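Local coordinates for protein ADP-ribosylating toxin CARDS (Mycoplasma pneumoniae, PDB 4TLV) that transfers ADP-ribose from NAD(+) to multiple target proteins and causes vacuolation and epithelial damage as the main virulence factor of its bacterium, at residues P536-C548 against E579-F591. Residues are numbered along the deposited sequence; the frame is centred on the assembly and turned at random.
Sequences PSVEGLNFRHIRC and EDKILVKDGFDRF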
ATOM      1  N   PRO A 536      18.253 -11.308   2.793  1.00 17.96           N
ATOM      2  CA  PRO A 536      17.559 -12.579   3.024  1.00 20.05           C
ATOM      3  C   PRO A 536      18.530 -13.620   3.552  1.00 19.62           C
ATOM      4  O   PRO A 536      19.745 -13.408   3.507  1.00 20.75           O
ATOM      5  CB  PRO A 536      17.104 -12.981   1.626  1.00 20.85           C
ATOM      6  CG  PRO A 536      18.120 -12.361   0.726  1.00 28.22           C
ATOM      7  CD  PRO A 536      18.393 -11.021   1.355  1.00 24.73           C
ATOM      8  N   SER A 537      18.001 -14.730   4.041  1.00 16.54           N
ATOM      9  CA  SER A 537      18.845 -15.805   4.535  1.00 21.12           C
ATOM     10  C   SER A 537      19.580 -16.473   3.375  1.00 25.56           C
ATOM     11  O   SER A 537      19.260 -16.249   2.210  1.00 22.15           O
ATOM     12  CB  SER A 537      18.000 -16.845   5.249  1.00 21.16           C
ATOM     13  OG  SER A 537      17.350 -17.669   4.304  1.00 18.50           O
ATOM     14  N   VAL A 538      20.539 -17.334   3.703  1.00 22.16           N
ATOM     15  CA  VAL A 538      21.292 -18.043   2.683  1.00 27.21           C
ATOM     16  C   VAL A 538      20.385 -18.815   1.722  1.00 30.86           C
ATOM     17  O   VAL A 538      20.674 -18.888   0.527  1.00 39.30           O
ATOM     18  CB  VAL A 538      22.327 -19.005   3.314  1.00 33.06           C
ATOM     19  CG1 VAL A 538      21.623 -20.237   3.891  1.00 34.18           C
ATOM     20  CG2 VAL A 538      23.345 -19.418   2.292  1.00 36.84           C
ATOM     21  N   GLU A 539      19.296 -19.385   2.228  1.00 29.01           N
ATOM     22  CA  GLU A 539      18.351 -20.095   1.363  1.00 30.00           C
ATOM     23  C   GLU A 539      17.211 -19.222   0.795  1.00 28.47           C
ATOM     24  O   GLU A 539      16.254 -19.744   0.218  1.00 26.42           O
ATOM     25  CB  GLU A 539      17.785 -21.343   2.050  1.00 31.10           C
ATOM     26  CG  GLU A 539      16.953 -21.084   3.307  1.00 30.38           C
ATOM     27  CD  GLU A 539      17.787 -21.140   4.581  1.00 35.12           C
ATOM     28  OE1 GLU A 539      18.098 -22.265   5.046  1.00 34.42           O
ATOM     29  OE2 GLU A 539      18.138 -20.063   5.113  1.00 31.93           O
ATOM     30  N   GLY A 540      17.318 -17.906   0.955  1.00 24.78           N
ATOM     31  CA  GLY A 540      16.348 -16.990   0.375  1.00 22.66           C
ATOM     32  C   GLY A 540      15.172 -16.617   1.264  1.00 26.07           C
ATOM     33  O   GLY A 540      14.217 -15.981   0.798  1.00 23.95           O
ATOM     34  N   LEU A 541      15.227 -17.000   2.541  1.00 17.88           N
ATOM     35  CA  LEU A 541      14.109 -16.726   3.455  1.00 19.05           C
ATOM     36  C   LEU A 541      14.147 -15.340   4.096  1.00 16.83           C
ATOM     37  O   LEU A 541      15.217 -14.781   4.320  1.00 18.06           O
ATOM     38  CB  LEU A 541      14.027 -17.797   4.549  1.00 16.99           C
ATOM     39  CG  LEU A 541      13.850 -19.233   4.026  1.00 21.49           C
ATOM     40  CD1 LEU A 541      13.951 -20.226   5.168  1.00 23.66           C
ATOM     41  CD2 LEU A 541      12.521 -19.406   3.292  1.00 25.86           C
ATOM     42  N   ASN A 542      12.965 -14.815   4.422  1.00 15.85           N
ATOM     43  CA  ASN A 542      12.816 -13.499   5.050  1.00 15.54           C
ATOM     44  C   ASN A 542      12.490 -13.652   6.541  1.00 16.96           C
ATOM     45  O   ASN A 542      11.364 -14.019   6.902  1.00 14.27           O
ATOM     46  CB  ASN A 542      11.705 -12.717   4.334  1.00 12.76           C
ATOM     47  CG  ASN A 542      11.741 -11.232   4.633  1.00 17.58           C
ATOM     48  OD1 ASN A 542      12.812 -10.624   4.705  1.00 15.44           O
ATOM     49  ND2 ASN A 542      10.561 -10.636   4.807  1.00 13.94           N
ATOM     50  N   PHE A 543      13.481 -13.396   7.401  1.00 13.56           N
ATOM     51  CA  PHE A 543      13.306 -13.516   8.852  1.00 13.83           C
ATOM     52  C   PHE A 543      13.348 -12.154   9.538  1.00 13.65           C
ATOM     53  O   PHE A 543      14.025 -11.224   9.071  1.00 14.73           O
ATOM     54  CB  PHE A 543      14.448 -14.349   9.463  1.00 12.44           C
ATOM     55  CG  PHE A 543      14.438 -15.793   9.074  1.00 13.18           C
ATOM     56  CD1 PHE A 543      13.392 -16.629   9.449  1.00 15.34           C
ATOM     57  CD2 PHE A 543      15.515 -16.338   8.392  1.00 14.89           C
ATOM     58  CE1 PHE A 543      13.409 -17.982   9.109  1.00 17.55           C
ATOM     59  CE2 PHE A 543      15.535 -17.680   8.050  1.00 19.77           C
ATOM     60  CZ  PHE A 543      14.483 -18.500   8.408  1.00 18.56           C
ATOM     61  N   ARG A 544      12.637 -12.046  10.660  1.00 10.46           N
ATOM     62  CA  ARG A 544      12.751 -10.915  11.572  1.00 12.40           C
ATOM     63  C   ARG A 544      12.640 -11.412  13.010  1.00 14.47           C
ATOM     64  O   ARG A 544      12.062 -12.468  13.266  1.00 14.66           O
ATOM     65  CB  ARG A 544      11.611  -9.912  11.348  1.00 12.43           C
ATOM     66  CG  ARG A 544      11.566  -9.267   9.958  1.00 12.78           C
ATOM     67  CD  ARG A 544      12.743  -8.288   9.760  1.00 14.30           C
ATOM     68  NE  ARG A 544      12.570  -7.547   8.498  1.00 13.06           N
ATOM     69  CZ  ARG A 544      12.839  -8.040   7.293  1.00 14.33           C
ATOM     70  NH1 ARG A 544      13.326  -9.275   7.149  1.00 14.76           N
ATOM     71  NH2 ARG A 544      12.638  -7.289   6.215  1.00 14.20           N
ATOM     72  N   HIS A 545      13.170 -10.634  13.944  1.00 12.79           N
ATOM     73  CA  HIS A 545      12.804 -10.773  15.345  1.00 14.53           C
ATOM     74  C   HIS A 545      11.528  -9.959  15.593  1.00 16.22           C
ATOM     75  O   HIS A 545      11.284  -8.958  14.921  1.00 16.56           O
ATOM     76  CB  HIS A 545      13.937 -10.286  16.256  1.00 15.08           C
ATOM     77  CG  HIS A 545      15.165 -11.141  16.184  1.00 17.53           C
ATOM     78  ND1 HIS A 545      16.432 -10.654  16.425  1.00 21.71           N
ATOM     79  CD2 HIS A 545      15.319 -12.447  15.860  1.00 18.29           C
ATOM     80  CE1 HIS A 545      17.314 -11.629  16.271  1.00 19.31           C
ATOM     81  NE2 HIS A 545      16.664 -12.728  15.930  1.00 22.00           N
ATOM     82  N   ILE A 546      10.715 -10.401  16.545  1.00 12.82           N
ATOM     83  CA  ILE A 546       9.479  -9.698  16.886  1.00 13.81           C
ATOM     84  C   ILE A 546       9.451  -9.433  18.386  1.00 15.48           C
ATOM     85  O   ILE A 546       9.674 -10.341  19.177  1.00 17.23           O
ATOM     86  CB  ILE A 546       8.224 -10.498  16.435  1.00 11.05           C
ATOM     87  CG1 ILE A 546       8.250 -10.700  14.914  1.00 15.72           C
ATOM     88  CG2 ILE A 546       6.939  -9.781  16.873  1.00 13.59           C
ATOM     89  CD1 ILE A 546       7.124 -11.561  14.369  1.00 16.30           C
ATOM     90  N   ARG A 547       9.213  -8.185  18.767  1.00 15.05           N
ATOM     91  CA  ARG A 547       9.197  -7.793  20.175  1.00 16.48           C
ATOM     92  C   ARG A 547       7.925  -7.031  20.520  1.00 20.02           C
ATOM     93  O   ARG A 547       7.328  -6.374  19.667  1.00 17.06           O
ATOM     94  CB  ARG A 547      10.406  -6.921  20.503  1.00 14.98           C
ATOM     95  CG  ARG A 547      11.735  -7.674  20.449  1.00 18.35           C
ATOM     96  CD  ARG A 547      12.913  -6.800  20.869  1.00 18.08           C
ATOM     97  NE  ARG A 547      14.142  -7.595  20.926  1.00 19.49           N
ATOM     98  CZ  ARG A 547      14.922  -7.848  19.882  1.00 23.61           C
ATOM     99  NH1 ARG A 547      14.612  -7.367  18.679  1.00 20.25           N
ATOM    100  NH2 ARG A 547      16.016  -8.580  20.036  1.00 26.03           N
ATOM    101  N   CYS A 548       7.532  -7.099  21.785  1.00 17.90           N
ATOM    102  CA  CYS A 548       6.339  -6.425  22.266  1.00 15.18           C
ATOM    103  C   CYS A 548       6.692  -5.009  22.738  1.00 16.78           C
ATOM    104  O   CYS A 548       7.728  -4.802  23.375  1.00 17.07           O
ATOM    105  CB  CYS A 548       5.724  -7.261  23.402  1.00 15.47           C
ATOM    106  SG  CYS A 548       4.323  -6.519  24.222  1.00 17.44           S
ATOM    107  N   GLU A 579      13.760 -21.106  18.580  1.00 21.43           N
ATOM    108  CA  GLU A 579      13.906 -20.387  17.324  1.00 22.71           C
ATOM    109  C   GLU A 579      13.453 -18.964  17.568  1.00 22.92           C
ATOM    110  O   GLU A 579      12.327 -18.749  17.986  1.00 19.10           O
ATOM    111  CB  GLU A 579      13.024 -21.022  16.255  1.00 22.20           C
ATOM    112  CG  GLU A 579      13.157 -20.355  14.874  1.00 22.94           C
ATOM    113  CD  GLU A 579      14.610 -20.283  14.422  1.00 21.63           C
ATOM    114  OE1 GLU A 579      15.157 -21.320  14.000  1.00 28.01           O
ATOM    115  OE2 GLU A 579      15.213 -19.193  14.510  1.00 24.00           O
ATOM    116  N   ASP A 580      14.331 -17.993  17.338  1.00 22.61           N
ATOM    117  CA  ASP A 580      13.910 -16.603  17.449  1.00 21.35           C
ATOM    118  C   ASP A 580      13.709 -15.930  16.092  1.00 15.53           C
ATOM    119  O   ASP A 580      13.255 -14.791  16.017  1.00 19.77           O
ATOM    120  CB  ASP A 580      14.838 -15.789  18.364  1.00 24.90           C
ATOM    121  CG  ASP A 580      16.238 -15.619  17.812  1.00 32.17           C
ATOM    122  OD1 ASP A 580      16.554 -16.109  16.703  1.00 31.47           O
ATOM    123  OD2 ASP A 580      17.046 -14.967  18.517  1.00 41.35           O
ATOM    124  N   LYS A 581      14.014 -16.643  15.021  1.00 18.34           N
ATOM    125  CA  LYS A 581      13.778 -16.100  13.691  1.00 18.13           C
ATOM    126  C   LYS A 581      12.358 -16.440  13.249  1.00 17.35           C
ATOM    127  O   LYS A 581      12.013 -17.615  13.109  1.00 18.66           O
ATOM    128  CB  LYS A 581      14.798 -16.641  12.694  1.00 16.70           C
ATOM    129  CG  LYS A 581      16.231 -16.230  13.013  1.00 18.95           C
ATOM    130  CD  LYS A 581      17.197 -16.798  11.984  1.00 21.47           C
ATOM    131  CE  LYS A 581      17.345 -18.297  12.151  1.00 29.34           C
ATOM    132  NZ  LYS A 581      16.899 -19.005  10.928  1.00 38.08           N
ATOM    133  N   ILE A 582      11.542 -15.407  13.046  1.00 16.08           N
ATOM    134  CA  ILE A 582      10.173 -15.591  12.586  1.00 13.92           C
ATOM    135  C   ILE A 582      10.104 -15.295  11.083  1.00 15.12           C
ATOM    136  O   ILE A 582      10.646 -14.286  10.628  1.00 12.98           O
ATOM    137  CB  ILE A 582       9.189 -14.661  13.351  1.00 13.42           C
ATOM    138  CG1 ILE A 582       9.437 -14.697  14.871  1.00 15.63           C
ATOM    139  CG2 ILE A 582       7.713 -14.985  12.983  1.00 11.95           C
ATOM    140  CD1 ILE A 582       9.348 -16.127  15.486  1.00 17.94           C
ATOM    141  N   LEU A 583       9.456 -16.165  10.309  1.00 12.29           N
ATOM    142  CA  LEU A 583       9.243 -15.887   8.888  1.00 16.17           C
ATOM    143  C   LEU A 583       8.184 -14.799   8.736  1.00 14.27           C
ATOM    144  O   LEU A 583       7.130 -14.871   9.374  1.00 14.52           O
ATOM    145  CB  LEU A 583       8.752 -17.135   8.147  1.00 17.12           C
ATOM    146  CG  LEU A 583       9.729 -18.292   7.953  1.00 17.50           C
ATOM    147  CD1 LEU A 583       8.976 -19.532   7.484  1.00 19.23           C
ATOM    148  CD2 LEU A 583      10.773 -17.889   6.932  1.00 17.47           C
ATOM    149  N   VAL A 584       8.455 -13.824   7.868  1.00 15.02           N
ATOM    150  CA  VAL A 584       7.504 -12.755   7.549  1.00 13.50           C
ATOM    151  C   VAL A 584       7.441 -12.575   6.027  1.00 14.59           C
ATOM    152  O   VAL A 584       8.468 -12.635   5.344  1.00 14.85           O
ATOM    153  CB  VAL A 584       7.925 -11.405   8.181  1.00 13.82           C
ATOM    154  CG1 VAL A 584       6.728 -10.430   8.213  1.00 15.02           C
ATOM    155  CG2 VAL A 584       8.466 -11.603   9.604  1.00 13.89           C
ATOM    156  N   LYS A 585       6.242 -12.345   5.501  1.00 13.47           N
ATOM    157  CA  LYS A 585       6.053 -12.238   4.059  1.00 14.93           C
ATOM    158  C   LYS A 585       7.019 -11.208   3.444  1.00 13.10           C
ATOM    159  O   LYS A 585       7.121 -10.080   3.917  1.00 16.76           O
ATOM    160  CB  LYS A 585       4.592 -11.874   3.757  1.00 13.49           C
ATOM    161  CG  LYS A 585       4.243 -11.705   2.259  1.00 15.20           C
ATOM    162  CD  LYS A 585       2.709 -11.664   2.068  1.00 19.20           C
ATOM    163  CE  LYS A 585       2.301 -11.161   0.683  1.00 25.78           C
ATOM    164  NZ  LYS A 585       2.910 -11.992  -0.388  1.00 29.57           N
ATOM    165  N   ASP A 586       7.723 -11.596   2.397  1.00 11.82           N
ATOM    166  CA  ASP A 586       8.647 -10.676   1.734  1.00 17.17           C
ATOM    167  C   ASP A 586       7.927  -9.403   1.342  1.00 15.54           C
ATOM    168  O   ASP A 586       6.870  -9.473   0.725  1.00 14.09           O
ATOM    169  CB  ASP A 586       9.205 -11.291   0.456  1.00 19.46           C
ATOM    170  CG  ASP A 586      10.525 -11.977   0.675  1.00 34.30           C
ATOM    171  OD1 ASP A 586      10.512 -13.144   1.120  1.00 38.54           O
ATOM    172  OD2 ASP A 586      11.572 -11.349   0.395  1.00 40.33           O
ATOM    173  N   GLY A 587       8.518  -8.255   1.676  1.00 17.19           N
ATOM    174  CA  GLY A 587       7.972  -6.957   1.292  1.00 17.83           C
ATOM    175  C   GLY A 587       6.950  -6.370   2.245  1.00 16.39           C
ATOM    176  O   GLY A 587       6.397  -5.306   1.985  1.00 19.97           O
ATOM    177  N   PHE A 588       6.686  -7.062   3.350  1.00 12.35           N
ATOM    178  CA  PHE A 588       5.683  -6.628   4.307  1.00 11.92           C
ATOM    179  C   PHE A 588       6.000  -5.234   4.865  1.00 14.50           C
ATOM    180  O   PHE A 588       5.100  -4.524   5.274  1.00 13.81           O
ATOM    181  CB  PHE A 588       5.574  -7.619   5.471  1.00 11.53           C
ATOM    182  CG  PHE A 588       6.656  -7.447   6.499  1.00 14.24           C
ATOM    183  CD1 PHE A 588       7.941  -7.928   6.256  1.00 14.97           C
ATOM    184  CD2 PHE A 588       6.401  -6.773   7.680  1.00 14.48           C
ATOM    185  CE1 PHE A 588       8.952  -7.754   7.201  1.00 16.00           C
ATOM    186  CE2 PHE A 588       7.400  -6.586   8.621  1.00 13.36           C
ATOM    187  CZ  PHE A 588       8.671  -7.071   8.389  1.00 14.60           C
ATOM    188  N   ASP A 589       7.278  -4.863   4.908  1.00 14.01           N
ATOM    189  CA  ASP A 589       7.669  -3.573   5.502  1.00 14.25           C
ATOM    190  C   ASP A 589       7.801  -2.436   4.464  1.00 16.50           C
ATOM    191  O   ASP A 589       8.350  -1.363   4.759  1.00 15.97           O
ATOM    192  CB  ASP A 589       8.948  -3.712   6.358  1.00 15.60           C
ATOM    193  CG  ASP A 589      10.050  -4.534   5.670  1.00 14.58           C
ATOM    194  OD1 ASP A 589       9.868  -4.956   4.508  1.00 17.06           O
ATOM    195  OD2 ASP A 589      11.104  -4.782   6.311  1.00 15.19           O
ATOM    196  N   ARG A 590       7.249  -2.654   3.272  1.00 15.74           N
ATOM    197  CA  ARG A 590       7.325  -1.666   2.198  1.00 15.54           C
ATOM    198  C   ARG A 590       5.985  -1.084   1.729  1.00 21.42           C
ATOM    199  O   ARG A 590       5.976  -0.113   0.968  1.00 26.56           O
ATOM    200  CB  ARG A 590       8.082  -2.238   0.996  1.00 15.52           C
ATOM    201  CG  ARG A 590       9.501  -2.700   1.332  1.00 18.52           C
ATOM    202  CD  ARG A 590      10.401  -2.672   0.094  1.00 24.21           C
ATOM    203  NE  ARG A 590       9.652  -2.979  -1.125  1.00 31.84           N
ATOM    204  CZ  ARG A 590       9.541  -4.201  -1.631  1.00 40.05           C
ATOM    205  NH1 ARG A 590      10.147  -5.218  -1.016  1.00 35.00           N
ATOM    206  NH2 ARG A 590       8.836  -4.405  -2.743  1.00 33.50           N
ATOM    207  N   PHE A 591       4.868  -1.665   2.163  1.00 20.25           N
ATOM    208  CA  PHE A 591       3.551  -1.279   1.645  1.00 25.29           C
ATOM    209  C   PHE A 591       2.694  -0.493   2.660  1.00 28.20           C
ATOM    210  O   PHE A 591       2.908  -0.503   3.871  1.00 27.41           O
ATOM    211  CB  PHE A 591       2.750  -2.512   1.230  1.00 18.50           C
ATOM    212  CG  PHE A 591       3.237  -3.195  -0.010  1.00 22.85           C
ATOM    213  CD1 PHE A 591       4.247  -4.142   0.055  1.00 20.11           C
ATOM    214  CD2 PHE A 591       2.632  -2.950  -1.237  1.00 18.14           C
ATOM    215  CE1 PHE A 591       4.679  -4.802  -1.087  1.00 23.65           C
ATOM    216  CE2 PHE A 591       3.050  -3.616  -2.375  1.00 18.95           C
ATOM    217  CZ  PHE A 591       4.072  -4.543  -2.302  1.00 27.31           C
ATOM    218  OXT PHE A 591       1.714   0.157   2.293  1.00 31.77           O
TER
HETATM  219  O   HOH W   1      13.290 -13.274   1.065  1.00 30.34           O
HETATM  220  O   HOH W   2      10.441  -7.755   3.672  1.00 15.73           O
HETATM  221  O   HOH W   3      11.431  -5.037   8.972  1.00 15.51           O
HETATM  222  O   HOH W   4      11.965 -12.895  17.648  1.00 15.03           O
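In the C-terminal β-trefoil domain, D3, an antiparallel pairing of the last strand with strand 543-548 joins Arg544 to Ile582 as a hydrogen-bonded pair: Arg544 N reaches Ile582 O at 3.0 Å and Ile582 N returns to Arg544 O. Next to it Phe543 and Leu583 form a non-hydrogen-bonded pair, and Val584 N donates to Asn542 O to continue the register.

Phe543 and Leu583 run side by side, with Leu583 CD2 3.4 Å from Phe543 CE1. Lys581 suits the place beyond them because it is both greasy and charged: its CB and CD already lie against the Phe543 ring, CD making a CH-pi contact over one face, and bends at chi3 (-71°) and chi4 bring NZ over the same face, a cation-pi contact with NZ 3.8 Å from the ring centroid. On the face that carries Arg544 and Ile582, Ile546 CD1 packs crosswise on Ile582 CG2.

Where the pairing of the two strands ends, side chains take over part of the bonding. Asn542 has its CG anti to the backbone N (chi1 -163°), which carries ND2 to Val584 O at 2.9 Å, approaching from above the carbonyl plane. Its OD1 accepts from Arg544 NH1, which also bonds Phe543 O, so the buried amide steadies the guanidinium. Arg544 folds back at chi2 and extends NH2 to Asp589 OD2, a salt bridge of 2.9 Å on the carboxylate's syn side. Water 3 joins Arg544 NE to the same oxygen, while Phe588 CE1 lies over one guanidinium face. Gly587, with phi 87°, fits the type II turn that brings Phe588 and Asp589 round to this arginine.

Strand 543-548 lies between strand 526-529, whose Phe528 meets the Phe588 ring, and strand 578-583, which strand 554-558 flanks in turn; Tyr449 of strand 448-450 touches Leu541 and Leu583.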